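Local coordinates for protein oxidoreductase, zinc-binding dehydrogenase family (Myxococcus xanthus, PDB 5K1S) that acts as a zinc-binding medium-chain reductase in the alternative de novo biosynthesis of isovaleryl coenzyme A, at residues Val61-Gly66 and Phe130-Pro135; Ala263-Thr268 and Gly276-Val281; Val196-Val201 and Gln222-Ala227. One frame throughout, in Å; residues are numbered along the deposited sequence.

Interaction 1 of 3, residues Val61-Gly66 and Phe130-Pro135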
ATOM      1  N   VAL A  61      22.582  16.249  -4.331  1.00 49.98           N
ATOM      2  CA  VAL A  61      22.953  16.384  -5.738  1.00 50.55           C
ATOM      3  C   VAL A  61      21.789  16.959  -6.530  1.00 50.06           C
ATOM      4  O   VAL A  61      21.934  17.947  -7.260  1.00 50.08           O
ATOM      5  CB  VAL A  61      23.402  15.025  -6.307  1.00 51.92           C
ATOM      6  CG1 VAL A  61      23.686  15.131  -7.803  1.00 52.63           C
ATOM      7  CG2 VAL A  61      24.629  14.513  -5.565  1.00 53.10           C
ATOM      8  N   ILE A  62      20.613  16.341  -6.399  1.00 43.59           N
ATOM      9  CA  ILE A  62      19.429  16.826  -7.101  1.00 43.61           C
ATOM     10  C   ILE A  62      19.184  18.286  -6.750  1.00 43.05           C
ATOM     11  O   ILE A  62      18.922  19.122  -7.624  1.00 43.38           O
ATOM     12  CB  ILE A  62      18.209  15.950  -6.760  1.00 43.99           C
ATOM     13  CG1 ILE A  62      18.497  14.474  -7.061  1.00 44.86           C
ATOM     14  CG2 ILE A  62      16.989  16.406  -7.548  1.00 44.41           C
ATOM     15  CD1 ILE A  62      17.452  13.523  -6.519  1.00 45.57           C
ATOM     16  N   ASN A  63      19.282  18.615  -5.462  1.00 39.98           N
ATOM     17  CA  ASN A  63      19.105  19.993  -5.018  1.00 39.95           C
ATOM     18  C   ASN A  63      20.094  20.920  -5.714  1.00 40.15           C
ATOM     19  O   ASN A  63      19.720  21.997  -6.196  1.00 40.31           O
ATOM     20  CB  ASN A  63      19.270  20.059  -3.497  1.00 39.82           C
ATOM     21  CG  ASN A  63      18.834  21.389  -2.912  1.00 39.85           C
ATOM     22  OD1 ASN A  63      18.154  22.180  -3.562  1.00 39.99           O
ATOM     23  ND2 ASN A  63      19.218  21.632  -1.668  1.00 39.81           N
ATOM     24  N   ARG A  64      21.361  20.510  -5.791  1.00 50.93           N
ATOM     25  CA  ARG A  64      22.384  21.365  -6.387  1.00 51.55           C
ATOM     26  C   ARG A  64      22.082  21.679  -7.846  1.00 52.28           C
ATOM     27  O   ARG A  64      22.433  22.760  -8.331  1.00 52.93           O
ATOM     28  CB  ARG A  64      23.757  20.705  -6.269  1.00 52.08           C
ATOM     29  CG  ARG A  64      24.856  21.458  -7.000  1.00 53.16           C
ATOM     30  CD  ARG A  64      26.212  20.800  -6.848  1.00 54.17           C
ATOM     31  NE  ARG A  64      26.205  19.389  -7.227  1.00 54.52           N
ATOM     32  CZ  ARG A  64      26.073  18.939  -8.468  1.00 55.03           C
ATOM     33  NH1 ARG A  64      25.909  19.782  -9.478  1.00 55.21           N
ATOM     34  NH2 ARG A  64      26.088  17.635  -8.701  1.00 55.64           N
ATOM     35  N   ARG A  65      21.446  20.753  -8.563  1.00 49.74           N
ATOM     36  CA  ARG A  65      21.159  20.940  -9.980  1.00 50.60           C
ATOM     37  C   ARG A  65      19.973  21.859 -10.233  1.00 50.94           C
ATOM     38  O   ARG A  65      19.659  22.125 -11.398  1.00 51.89           O
ATOM     39  CB  ARG A  65      20.901  19.587 -10.649  1.00 50.90           C
ATOM     40  CG  ARG A  65      22.135  18.713 -10.776  1.00 51.31           C
ATOM     41  CD  ARG A  65      21.794  17.344 -11.340  1.00 51.85           C
ATOM     42  NE  ARG A  65      22.966  16.473 -11.397  1.00 52.69           N
ATOM     43  CZ  ARG A  65      22.915  15.149 -11.489  1.00 53.41           C
ATOM     44  NH1 ARG A  65      21.745  14.520 -11.526  1.00 53.24           N
ATOM     45  NH2 ARG A  65      24.039  14.445 -11.533  1.00 54.65           N
ATOM     46  N   GLY A  66      19.314  22.351  -9.186  1.00 40.88           N
ATOM     47  CA  GLY A  66      18.127  23.162  -9.351  1.00 41.05           C
ATOM     48  C   GLY A  66      16.848  22.376  -9.530  1.00 41.01           C
ATOM     49  O   GLY A  66      15.811  22.973  -9.842  1.00 41.31           O
ATOM     50  N   PHE A 130      15.627  20.987   5.325  1.00 48.25           N
ATOM     51  CA  PHE A 130      16.955  21.510   5.603  1.00 47.07           C
ATOM     52  C   PHE A 130      17.796  21.469   4.334  1.00 45.79           C
ATOM     53  O   PHE A 130      17.798  20.476   3.602  1.00 46.19           O
ATOM     54  CB  PHE A 130      17.627  20.708   6.716  1.00 48.08           C
ATOM     55  CG  PHE A 130      17.059  20.972   8.077  1.00 49.13           C
ATOM     56  CD1 PHE A 130      15.984  20.239   8.550  1.00 50.75           C
ATOM     57  CD2 PHE A 130      17.602  21.954   8.889  1.00 48.60           C
ATOM     58  CE1 PHE A 130      15.460  20.486   9.803  1.00 51.82           C
ATOM     59  CE2 PHE A 130      17.078  22.206  10.142  1.00 49.63           C
ATOM     60  CZ  PHE A 130      16.008  21.471  10.600  1.00 51.25           C
ATOM     61  N   GLY A 131      18.506  22.562   4.066  1.00 37.24           N
ATOM     62  CA  GLY A 131      19.247  22.688   2.830  1.00 36.72           C
ATOM     63  C   GLY A 131      18.431  23.177   1.657  1.00 35.93           C
ATOM     64  O   GLY A 131      18.949  23.216   0.533  1.00 35.62           O
ATOM     65  N   GLU A 132      17.170  23.548   1.878  1.00 39.41           N
ATOM     66  CA  GLU A 132      16.323  24.075   0.817  1.00 38.76           C
ATOM     67  C   GLU A 132      15.693  25.391   1.260  1.00 38.61           C
ATOM     68  O   GLU A 132      16.323  26.446   1.146  1.00 38.89           O
ATOM     69  CB  GLU A 132      15.260  23.046   0.427  1.00 39.45           C
ATOM     70  CG  GLU A 132      15.850  21.805  -0.231  1.00 39.97           C
ATOM     71  CD  GLU A 132      14.867  20.659  -0.330  1.00 41.58           C
ATOM     72  OE1 GLU A 132      13.661  20.918  -0.531  1.00 41.81           O
ATOM     73  OE2 GLU A 132      15.302  19.496  -0.199  1.00 42.64           O
ATOM     74  N   GLU A 133      14.463  25.355   1.777  1.00 42.29           N
ATOM     75  CA  GLU A 133      13.817  26.590   2.207  0.50 42.40           C
ATOM     76  C   GLU A 133      14.556  27.230   3.375  1.00 42.96           C
ATOM     77  O   GLU A 133      14.553  28.459   3.511  1.00 43.23           O
ATOM     78  CB  GLU A 133      12.360  26.326   2.586  0.50 42.71           C
ATOM     79  CG  GLU A 133      11.587  25.515   1.558  0.50 42.84           C
ATOM     80  CD  GLU A 133      10.089  25.729   1.651  0.50 43.23           C
ATOM     81  OE1 GLU A 133       9.659  26.895   1.768  0.50 42.75           O
ATOM     82  OE2 GLU A 133       9.341  24.730   1.614  0.50 44.67           O
ATOM     83  N   LEU A 134      15.190  26.422   4.223  1.00 45.65           N
ATOM     84  CA  LEU A 134      16.006  26.963   5.295  1.00 46.32           C
ATOM     85  C   LEU A 134      17.424  26.408   5.197  1.00 46.47           C
ATOM     86  O   LEU A 134      17.624  25.289   4.713  1.00 46.21           O
ATOM     87  CB  LEU A 134      15.411  26.655   6.678  1.00 47.03           C
ATOM     88  CG  LEU A 134      14.984  25.225   6.990  1.00 48.65           C
ATOM     89  CD1 LEU A 134      16.162  24.425   7.491  1.00 48.92           C
ATOM     90  CD2 LEU A 134      13.860  25.214   8.014  1.00 50.41           C
ATOM     91  N   PRO A 135      18.429  27.171   5.633  1.00 34.43           N
ATOM     92  CA  PRO A 135      19.818  26.784   5.363  1.00 34.55           C
ATOM     93  C   PRO A 135      20.158  25.406   5.915  1.00 35.05           C
ATOM     94  O   PRO A 135      19.603  24.954   6.919  1.00 35.54           O
ATOM     95  CB  PRO A 135      20.633  27.880   6.058  1.00 35.17           C
ATOM     96  CG  PRO A 135      19.708  29.042   6.142  1.00 34.97           C
ATOM     97  CD  PRO A 135      18.349  28.456   6.348  1.00 34.65           C
TER

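Interaction 2 of 3, residues Ala263-Thr268 and Gly276-Val281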
ATOM      1  N   ALA A 263      12.663  -1.558 -10.800  1.00 64.93           N
ATOM      2  CA  ALA A 263      13.540  -2.559 -11.399  1.00 68.32           C
ATOM      3  C   ALA A 263      13.259  -3.955 -10.850  1.00 70.11           C
ATOM      4  O   ALA A 263      13.353  -4.946 -11.582  1.00 72.93           O
ATOM      5  CB  ALA A 263      15.002  -2.181 -11.172  1.00 69.05           C
ATOM      6  N   THR A 264      12.914  -4.053  -9.567  1.00 68.52           N
ATOM      7  CA  THR A 264      12.698  -5.338  -8.913  1.00 70.34           C
ATOM      8  C   THR A 264      11.253  -5.561  -8.492  1.00 68.96           C
ATOM      9  O   THR A 264      10.943  -6.621  -7.937  1.00 70.45           O
ATOM     10  CB  THR A 264      13.599  -5.460  -7.679  1.00 70.71           C
ATOM     11  OG1 THR A 264      13.202  -4.494  -6.698  1.00 68.23           O
ATOM     12  CG2 THR A 264      15.058  -5.232  -8.043  1.00 72.17           C
ATOM     13  N   PHE A 265      10.361  -4.602  -8.750  1.00 72.10           N
ATOM     14  CA  PHE A 265       9.019  -4.655  -8.175  1.00 70.57           C
ATOM     15  C   PHE A 265       8.256  -5.889  -8.648  1.00 72.60           C
ATOM     16  O   PHE A 265       7.709  -6.643  -7.835  1.00 73.15           O
ATOM     17  CB  PHE A 265       8.256  -3.379  -8.530  1.00 67.76           C
ATOM     18  CG  PHE A 265       7.014  -3.169  -7.712  1.00 66.32           C
ATOM     19  CD1 PHE A 265       7.099  -2.745  -6.398  1.00 66.14           C
ATOM     20  CD2 PHE A 265       5.764  -3.388  -8.259  1.00 65.98           C
ATOM     21  CE1 PHE A 265       5.960  -2.549  -5.646  1.00 65.55           C
ATOM     22  CE2 PHE A 265       4.624  -3.192  -7.512  1.00 65.46           C
ATOM     23  CZ  PHE A 265       4.721  -2.772  -6.204  1.00 65.22           C
ATOM     24  N   ASP A 266       8.206  -6.110  -9.964  1.00 79.37           N
ATOM     25  CA  ASP A 266       7.404  -7.207 -10.500  1.00 81.31           C
ATOM     26  C   ASP A 266       7.809  -8.544  -9.888  1.00 83.96           C
ATOM     27  O   ASP A 266       6.952  -9.394  -9.616  1.00 84.81           O
ATOM     28  CB  ASP A 266       7.532  -7.252 -12.022  1.00 82.92           C
ATOM     29  CG  ASP A 266       6.608  -8.275 -12.653  1.00 84.86           C
ATOM     30  OD1 ASP A 266       5.394  -7.999 -12.748  1.00 83.32           O
ATOM     31  OD2 ASP A 266       7.098  -9.351 -13.058  1.00 88.05           O
ATOM     32  N   GLN A 267       9.108  -8.750  -9.664  1.00 59.89           N
ATOM     33  CA  GLN A 267       9.565  -9.985  -9.033  1.00 62.63           C
ATOM     34  C   GLN A 267       9.249  -9.994  -7.542  1.00 61.35           C
ATOM     35  O   GLN A 267       8.919 -11.046  -6.980  1.00 63.13           O
ATOM     36  CB  GLN A 267      11.064 -10.165  -9.263  1.00 64.81           C
ATOM     37  CG  GLN A 267      11.442 -10.469 -10.699  1.00 67.15           C
ATOM     38  CD  GLN A 267      10.975 -11.838 -11.146  1.00 70.27           C
ATOM     39  OE1 GLN A 267      11.664 -12.838 -10.940  1.00 73.35           O
ATOM     40  NE2 GLN A 267       9.799 -11.893 -11.760  1.00 69.66           N
ATOM     41  N   THR A 268       9.355  -8.836  -6.884  1.00 64.85           N
ATOM     42  CA  THR A 268       9.018  -8.751  -5.466  1.00 65.45           C
ATOM     43  C   THR A 268       7.609  -9.269  -5.214  1.00 65.43           C
ATOM     44  O   THR A 268       7.390 -10.102  -4.328  1.00 67.86           O
ATOM     45  CB  THR A 268       9.154  -7.305  -4.976  1.00 63.20           C
ATOM     46  OG1 THR A 268      10.530  -6.906  -5.016  1.00 63.68           O
ATOM     47  CG2 THR A 268       8.636  -7.157  -3.544  1.00 63.97           C
ATOM     48  N   GLY A 276       0.861 -11.075   2.242  1.00 60.56           N
ATOM     49  CA  GLY A 276       2.070 -10.321   2.490  1.00 60.81           C
ATOM     50  C   GLY A 276       1.904  -8.849   2.171  1.00 57.36           C
ATOM     51  O   GLY A 276       0.973  -8.427   1.483  1.00 54.60           O
ATOM     52  N   ARG A 277       2.837  -8.050   2.686  1.00 65.66           N
ATOM     53  CA  ARG A 277       2.788  -6.603   2.538  1.00 62.24           C
ATOM     54  C   ARG A 277       4.131  -6.094   2.037  1.00 61.23           C
ATOM     55  O   ARG A 277       5.180  -6.466   2.571  1.00 64.05           O
ATOM     56  CB  ARG A 277       2.418  -5.929   3.866  1.00 62.98           C
ATOM     57  CG  ARG A 277       3.340  -6.272   5.020  1.00 67.02           C
ATOM     58  CD  ARG A 277       2.715  -5.902   6.353  1.00 67.38           C
ATOM     59  NE  ARG A 277       3.647  -6.084   7.463  1.00 69.30           N
ATOM     60  CZ  ARG A 277       3.906  -7.249   8.047  1.00 72.52           C
ATOM     61  NH1 ARG A 277       3.308  -8.358   7.633  1.00 73.76           N
ATOM     62  NH2 ARG A 277       4.771  -7.308   9.050  1.00 74.19           N
ATOM     63  N   VAL A 278       4.092  -5.245   1.013  1.00 56.83           N
ATOM     64  CA  VAL A 278       5.284  -4.651   0.418  1.00 55.45           C
ATOM     65  C   VAL A 278       5.353  -3.199   0.865  1.00 52.52           C
ATOM     66  O   VAL A 278       4.423  -2.422   0.621  1.00 49.84           O
ATOM     67  CB  VAL A 278       5.262  -4.754  -1.114  1.00 53.74           C
ATOM     68  CG1 VAL A 278       6.484  -4.071  -1.719  1.00 52.47           C
ATOM     69  CG2 VAL A 278       5.193  -6.209  -1.542  1.00 56.38           C
ATOM     70  N   VAL A 279       6.453  -2.830   1.510  1.00 55.56           N
ATOM     71  CA  VAL A 279       6.668  -1.468   1.981  1.00 52.76           C
ATOM     72  C   VAL A 279       7.601  -0.786   0.987  1.00 50.81           C
ATOM     73  O   VAL A 279       8.796  -1.094   0.928  1.00 52.58           O
ATOM     74  CB  VAL A 279       7.246  -1.443   3.402  1.00 54.83           C
ATOM     75  CG1 VAL A 279       7.271  -0.017   3.932  1.00 51.47           C
ATOM     76  CG2 VAL A 279       6.432  -2.343   4.322  1.00 57.99           C
ATOM     77  N   VAL A 280       7.059   0.140   0.205  1.00 49.27           N
ATOM     78  CA  VAL A 280       7.811   0.805  -0.852  1.00 47.79           C
ATOM     79  C   VAL A 280       8.403   2.090  -0.291  1.00 46.11           C
ATOM     80  O   VAL A 280       7.677   2.940   0.236  1.00 44.47           O
ATOM     81  CB  VAL A 280       6.922   1.096  -2.069  1.00 46.22           C
ATOM     82  CG1 VAL A 280       7.761   1.643  -3.217  1.00 45.42           C
ATOM     83  CG2 VAL A 280       6.174  -0.159  -2.498  1.00 47.81           C
ATOM     84  N   VAL A 281       9.722   2.233  -0.406  1.00 55.45           N
ATOM     85  CA  VAL A 281      10.401   3.443   0.048  1.00 54.22           C
ATOM     86  C   VAL A 281      11.277   4.080  -1.019  1.00 53.46           C
ATOM     87  O   VAL A 281      11.609   5.274  -0.901  1.00 52.08           O
ATOM     88  CB  VAL A 281      11.232   3.147   1.319  1.00 56.30           C
ATOM     89  CG1 VAL A 281      12.323   2.125   1.033  1.00 59.43           C
ATOM     90  CG2 VAL A 281      11.824   4.430   1.902  1.00 55.23           C
TER

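Interaction 3 of 3, residues Val196-Val201 and Gln222-Ala227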
ATOM      1  N   VAL A 196      20.222   2.608   3.113  1.00 56.89           N
ATOM      2  CA  VAL A 196      18.953   2.232   3.728  1.00 57.90           C
ATOM      3  C   VAL A 196      18.882   0.723   3.920  1.00 60.99           C
ATOM      4  O   VAL A 196      18.421   0.235   4.958  1.00 62.91           O
ATOM      5  CB  VAL A 196      17.774   2.747   2.881  1.00 56.09           C
ATOM      6  CG1 VAL A 196      16.442   2.284   3.469  1.00 57.55           C
ATOM      7  CG2 VAL A 196      17.809   4.264   2.783  1.00 53.31           C
ATOM      8  N   GLY A 197      19.331  -0.038   2.921  1.00 48.87           N
ATOM      9  CA  GLY A 197      19.241  -1.486   3.010  1.00 51.84           C
ATOM     10  C   GLY A 197      20.021  -2.046   4.182  1.00 54.38           C
ATOM     11  O   GLY A 197      19.500  -2.843   4.967  1.00 56.65           O
ATOM     12  N   LEU A 198      21.283  -1.635   4.319  1.00 69.32           N
ATOM     13  CA  LEU A 198      22.111  -2.145   5.405  1.00 71.75           C
ATOM     14  C   LEU A 198      21.459  -1.901   6.760  1.00 72.29           C
ATOM     15  O   LEU A 198      21.452  -2.788   7.622  1.00 74.81           O
ATOM     16  CB  LEU A 198      23.497  -1.501   5.354  1.00 71.08           C
ATOM     17  CG  LEU A 198      24.370  -1.909   4.164  1.00 71.29           C
ATOM     18  CD1 LEU A 198      25.632  -1.062   4.115  1.00 70.42           C
ATOM     19  CD2 LEU A 198      24.725  -3.388   4.229  1.00 74.35           C
ATOM     20  N   SER A 199      20.901  -0.708   6.968  1.00 63.98           N
ATOM     21  CA  SER A 199      20.226  -0.429   8.230  1.00 64.42           C
ATOM     22  C   SER A 199      18.977  -1.286   8.386  1.00 65.91           C
ATOM     23  O   SER A 199      18.683  -1.772   9.485  1.00 67.73           O
ATOM     24  CB  SER A 199      19.875   1.055   8.323  1.00 61.51           C
ATOM     25  OG  SER A 199      21.044   1.848   8.444  1.00 60.43           O
ATOM     26  N   SER A 200      18.231  -1.486   7.297  1.00 58.97           N
ATOM     27  CA  SER A 200      17.031  -2.313   7.367  1.00 60.43           C
ATOM     28  C   SER A 200      17.380  -3.758   7.699  1.00 63.62           C
ATOM     29  O   SER A 200      16.712  -4.390   8.526  1.00 65.36           O
ATOM     30  CB  SER A 200      16.265  -2.234   6.047  1.00 58.96           C
ATOM     31  OG  SER A 200      15.879  -0.901   5.762  1.00 56.09           O
ATOM     32  N   VAL A 201      18.421  -4.300   7.061  1.00 65.52           N
ATOM     33  CA  VAL A 201      18.857  -5.666   7.352  1.00 68.51           C
ATOM     34  C   VAL A 201      19.099  -5.831   8.847  1.00 69.97           C
ATOM     35  O   VAL A 201      18.536  -6.720   9.496  1.00 71.95           O
ATOM     36  CB  VAL A 201      20.117  -6.015   6.539  1.00 68.76           C
ATOM     37  CG1 VAL A 201      20.727  -7.337   7.007  1.00 71.54           C
ATOM     38  CG2 VAL A 201      19.787  -6.086   5.055  1.00 67.63           C
ATOM     39  N   GLN A 222      29.480 -10.774   1.521  1.00111.38           N
ATOM     40  CA  GLN A 222      30.199 -10.881   2.786  1.00111.64           C
ATOM     41  C   GLN A 222      29.741  -9.827   3.786  1.00109.84           C
ATOM     42  O   GLN A 222      29.802 -10.056   4.999  1.00108.54           O
ATOM     43  CB  GLN A 222      31.704 -10.758   2.544  1.00115.49           C
ATOM     44  N   ALA A 223      29.279  -8.673   3.302  1.00 91.03           N
ATOM     45  CA  ALA A 223      28.811  -7.621   4.197  1.00 89.37           C
ATOM     46  C   ALA A 223      27.370  -7.864   4.629  1.00 85.47           C
ATOM     47  O   ALA A 223      27.061  -7.837   5.826  1.00 83.42           O
ATOM     48  CB  ALA A 223      28.943  -6.257   3.517  1.00 91.60           C
ATOM     49  N   LEU A 224      26.475  -8.103   3.668  1.00 82.56           N
ATOM     50  CA  LEU A 224      25.073  -8.335   4.003  1.00 79.26           C
ATOM     51  C   LEU A 224      24.923  -9.503   4.968  1.00 77.94           C
ATOM     52  O   LEU A 224      24.129  -9.439   5.914  1.00 76.18           O
ATOM     53  CB  LEU A 224      24.265  -8.582   2.729  1.00 78.90           C
ATOM     54  CG  LEU A 224      24.178  -7.403   1.757  1.00 80.40           C
ATOM     55  CD1 LEU A 224      23.497  -7.823   0.465  1.00 80.06           C
ATOM     56  CD2 LEU A 224      23.441  -6.230   2.389  1.00 78.88           C
ATOM     57  N   LYS A 225      25.678 -10.581   4.748  1.00 81.20           N
ATOM     58  CA  LYS A 225      25.639 -11.709   5.671  1.00 80.71           C
ATOM     59  C   LYS A 225      26.112 -11.289   7.057  1.00 80.61           C
ATOM     60  O   LYS A 225      25.440 -11.547   8.062  1.00 79.47           O
ATOM     61  CB  LYS A 225      26.494 -12.855   5.130  1.00 82.77           C
ATOM     62  N   GLU A 226      27.273 -10.633   7.130  1.00 80.63           N
ATOM     63  CA  GLU A 226      27.776 -10.159   8.415  1.00 80.63           C
ATOM     64  C   GLU A 226      26.841  -9.129   9.034  1.00 78.64           C
ATOM     65  O   GLU A 226      26.812  -8.976  10.260  1.00 78.20           O
ATOM     66  CB  GLU A 226      29.175  -9.565   8.244  1.00 83.21           C
ATOM     67  N   ALA A 227      26.070  -8.421   8.210  1.00 79.55           N
ATOM     68  CA  ALA A 227      25.144  -7.409   8.701  1.00 79.28           C
ATOM     69  C   ALA A 227      23.879  -8.002   9.306  1.00 81.70           C
ATOM     70  O   ALA A 227      23.027  -7.242   9.779  1.00 82.31           O
ATOM     71  CB  ALA A 227      24.767  -6.454   7.565  1.00 78.82           C
TER

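Interaction 1 of 3, residues Val61-Gly66 and Phe130-Pro135
Asn-63 and Gly-131 form a buried side-chain-to-backbone hydrogen bond in the GroES-like part of the chain. It ties the last turn of helix 58-64 to the loop before strand 141-145. ND2 of Asn-63 lies 2.7 Å from O of Gly-131. The bond is bent, with an N-H...O angle of 138°. The carbonyl oxygen lies close to the amide plane of Asn-63, but the donor stands above the carbonyl plane of Gly-131, 41° out of it. The side chain reaches the loop because CG is anti to the backbone N (chi1 -169°). The other end of the amide is also held, since OD1 is hydrogen-bonded to OG1 of Thr-71. With an alanine here, the Gly-131 carbonyl and Thr-71 would probably lose their common partner, and a gap would open between helix and loop.

Glu-132 adds a van der Waals contact. Its CG comes 3.7 Å from ND2 of Asn-63, while its carboxylate is turned to His-59, with OE2 hydrogen-bonded to NE2. The Glu-132 side chain is about 8 Å from a bound zinc ion. Just past the contact, Gly-66 ends the helix in a Schellman motif. Around the pair, Val-61 packs on helix 339-347, Leu-77 touches Asn-63, and Phe-130 lies against Met-142 and Ala-144 of strand 141-145.

Interaction 2 of 3, residues Ala263-Thr268 and Gly276-Val281
Val-278 and Val-280 of strand 276-280 pack against Phe-265 and Thr-268 of helix 262-270. Helix and strand belong to a beta-alpha-beta crossover of the Rossmann-type domain. The chain leaves strand 253-258, runs through the helix and returns in strand 276-280, which lies next to strand 253-258 in the parallel sheet. The short segments are nearly antiparallel (173°), and their axes are 11.1 Å apart at closest approach.

Gly-276 and Arg-277 start the strand, and their backbones bond to the flanking strands, Gly-276 to strand 302-305 and Arg-277 to strand 253-258. Val-278 is the first residue to touch the helix, and it uses both methyls. CG2 of Val-278 lies 4.1 Å from CG2 of Thr-268. CG1 of Val-278 is 4.2 Å from the same Thr-268 methyl and also 4.2 Å from CE1 of Phe-265. Val-279 turns to the other face of the sheet. Val-280 faces the helix again. Its CG2 sits at the edge of the Phe-265 ring, near the ring plane, 4.0 Å from CE1. A chi1 of -165° swings this ring off the helix toward the strand.

Leu-291 and Ile-297 of the second subunit pack on Phe-265 and Val-280, respectively. The hydroxyl of Thr-268 is hydrogen-bonded to Glu-258, and its methyl faces the valine. Between helix and strand the contact is therefore wholly apolar. It depends on shape and burial, and the backbone hydrogen bonds of the strand go to its neighbours in the sheet.

Interaction 3 of 3, residues Val196-Val201 and Gln222-Ala227
Leu-198 and Val-201 meet Leu-224 and Ala-227 where two successive helices of the Rossmann-type domain come together. Helix 195-206 links strands 186-190 and 210-215, and helix 221-226 links strands 210-215 and 231-234. The contact has two patches.

In the first, the leucines touch through one methyl each, with CD2 of Leu-198 3.6 Å from CD2 of Leu-224. The two side chains cross at about a right angle. Both leucines leave the backbone at a slant, and their branched ends bridge the space between the helices.

In the second patch, the backbones come nearest, with the CA atoms of Val-201 and Ala-227 6.7 Å apart. A chi1 of 170° carries CG1 of Val-201 out to the end of the second helix. There this methyl rests on backbone carbonyls as well as on the alanine side chain. CG1 of Val-201 lies 3.6 Å from O of Ala-227, and O of Leu-224 is also near. The distance from CG1 of Val-201 to CB of Ala-227 is 4.2 Å. The small alanine side chain points toward the first helix. The contact is made by van der Waals packing.

Both helices rest on the parallel sheet. Val-201 packs on Ile-189 and Val-211, and Leu-224 on Ala-213 and Thr-215. Phe-329 touches Leu-198. On another side of helix 195-206, Ser-199 and Ser-200 pack on helix 165-178.

In the fold
Interactions 2 and 3 belong to the same parallel sheet, with centres 18 Å apart. Interaction 2 sets a helix on its strand and is fully buried, with the second subunit close by. Interaction 3 joins two helices and is only partly buried. The strand order places these helices on opposite faces of the sheet. Helix 165-178 borders both sets of elements. Interaction 1 lies in the other part of the chain, its centre about 29 Å from each of theirs, near a zinc site. It too is buried, but it rests on a polar bond between a helix and an irregular loop, whereas the other two are van der Waals contacts, in interaction 3 partly against backbone carbonyls.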